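Local coordinates for microtubule-associated protein 1A/1B, light chain 3, putative (Trypanosoma brucei, PDB 3H9D), which probably works in autophagy as a ubiquitin-like ATG8 protein that binds phosphatidylethanolamine at membranes, at residues A[32-37]-A[52-57]. Residues are numbered along the deposited sequence; the frame is centred on the assembly and turned at random.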
# COMPACT_ATOMS: atom_id res chain seq x y z
N LEU A 32 -13.70 -17.33 5.17
CA LEU A 32 -12.82 -16.68 4.20
C LEU A 32 -12.52 -15.26 4.67
O LEU A 32 -13.44 -14.52 5.00
CB LEU A 32 -13.46 -16.66 2.81
CG LEU A 32 -13.82 -18.01 2.21
CD1 LEU A 32 -14.77 -17.81 1.05
CD2 LEU A 32 -12.57 -18.77 1.78
N PRO A 33 -11.22 -14.90 4.73
CA PRO A 33 -10.85 -13.58 5.25
C PRO A 33 -11.00 -12.48 4.19
O PRO A 33 -10.34 -12.50 3.15
CB PRO A 33 -9.39 -13.77 5.66
CG PRO A 33 -8.88 -14.84 4.78
CD PRO A 33 -10.04 -15.69 4.34
N ILE A 34 -11.89 -11.54 4.48
CA ILE A 34 -12.28 -10.51 3.53
C ILE A 34 -11.97 -9.11 4.09
O ILE A 34 -12.27 -8.82 5.25
CB ILE A 34 -13.79 -10.67 3.12
CG1 ILE A 34 -13.93 -11.57 1.89
CG2 ILE A 34 -14.47 -9.34 2.83
CD1 ILE A 34 -13.84 -13.06 2.18
N ILE A 35 -11.35 -8.27 3.26
CA ILE A 35 -11.21 -6.83 3.57
C ILE A 35 -12.24 -6.06 2.73
O ILE A 35 -12.30 -6.22 1.52
CB ILE A 35 -9.76 -6.29 3.31
CG1 ILE A 35 -8.71 -7.09 4.09
CG2 ILE A 35 -9.63 -4.77 3.61
CD1 ILE A 35 -8.85 -6.99 5.60
N CYS A 36 -13.04 -5.22 3.38
CA CYS A 36 -14.15 -4.55 2.70
C CYS A 36 -14.11 -3.05 2.93
O CYS A 36 -14.40 -2.57 4.04
CB CYS A 36 -15.48 -5.14 3.19
SG CYS A 36 -16.76 -5.18 1.94
N GLU A 37 -13.76 -2.30 1.88
CA GLU A 37 -13.58 -0.85 2.01
C GLU A 37 -14.42 -0.05 1.02
O GLU A 37 -14.75 -0.54 -0.04
CB GLU A 37 -12.09 -0.51 1.87
CG GLU A 37 -11.20 -1.18 2.94
CD GLU A 37 -9.72 -0.97 2.66
OE1 GLU A 37 -9.11 -0.08 3.28
OE2 GLU A 37 -9.18 -1.69 1.80
N PHE A 52 -13.87 -9.16 7.39
CA PHE A 52 -14.97 -10.12 7.50
C PHE A 52 -14.45 -11.52 7.41
O PHE A 52 -13.60 -11.83 6.58
CB PHE A 52 -16.03 -9.87 6.43
CG PHE A 52 -16.82 -8.63 6.66
CD1 PHE A 52 -16.35 -7.40 6.19
CD2 PHE A 52 -18.02 -8.68 7.37
CE1 PHE A 52 -17.07 -6.23 6.42
CE2 PHE A 52 -18.75 -7.52 7.60
CZ PHE A 52 -18.28 -6.29 7.13
N LEU A 53 -14.94 -12.36 8.31
CA LEU A 53 -14.66 -13.77 8.28
C LEU A 53 -15.95 -14.37 7.76
O LEU A 53 -16.91 -14.56 8.50
CB LEU A 53 -14.32 -14.26 9.70
CG LEU A 53 -12.90 -13.98 10.25
CD1 LEU A 53 -12.40 -12.53 10.11
CD2 LEU A 53 -12.83 -14.43 11.69
N VAL A 54 -15.97 -14.64 6.45
CA VAL A 54 -17.19 -14.90 5.69
C VAL A 54 -17.39 -16.40 5.47
O VAL A 54 -16.49 -17.06 4.94
CB VAL A 54 -17.15 -14.14 4.30
CG1 VAL A 54 -18.39 -14.45 3.44
CG2 VAL A 54 -17.00 -12.64 4.51
N PRO A 55 -18.56 -16.93 5.88
CA PRO A 55 -18.90 -18.34 5.62
C PRO A 55 -18.67 -18.67 4.15
O PRO A 55 -19.21 -17.99 3.28
CB PRO A 55 -20.39 -18.41 5.96
CG PRO A 55 -20.61 -17.34 6.96
CD PRO A 55 -19.64 -16.23 6.60
N SER A 56 -17.86 -19.68 3.88
CA SER A 56 -17.43 -20.01 2.52
C SER A 56 -18.55 -20.55 1.62
O SER A 56 -18.32 -20.85 0.44
CB SER A 56 -16.29 -21.02 2.58
OG SER A 56 -15.60 -21.08 1.34
N ASP A 57 -19.76 -20.66 2.19
CA ASP A 57 -20.96 -21.13 1.49
C ASP A 57 -21.84 -19.98 0.99
O ASP A 57 -22.93 -20.20 0.44
CB ASP A 57 -21.79 -22.04 2.41
CG ASP A 57 -21.98 -21.44 3.79
OD1 ASP A 57 -23.13 -21.38 4.27
OD2 ASP A 57 -20.98 -21.03 4.41
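I34 lays its two branches over different neighbours on strand 51-55: CD1 rests on V54 CG2 at 3.9 Å, while CG2 lies beside F52 CB. V54 offers that methyl because CG1 stands anti to the backbone N (chi1 177°), setting CG2 anti to the carbonyl carbon. The F52 ring leans obliquely toward C36, with CE1 3.8 Å from C36 CB, and F63 of helix 60-71 meets the same ring edge-to-face. At the other end, L32 reaches past V54 to S56, CD1 coming to 3.4 Å from OG; A95 of helix 94-101 touches both.

Underneath, the backbones pair antiparallel: I34 N to F52 O and F52 N to I34 O, both 2.7 Å, donors in the carbonyl plane. L32 and V54 form the second hydrogen-bonded pair, both donors tilted out of the carbonyl planes, with L32 N-H to V54 O bent to 138°. Between them P33 and L53 make a non-hydrogen-bonded pair, side chains on the opposite face, where V24 of helix 14-27 touches both; P33, like I35, hydrogen-bonds through its backbone to L108 of strand 108-113. Strand 51-55, outermost within the chain, and strand 31-38 thus make the first beta hairpin of the ubiquitin-like beta-grasp fold.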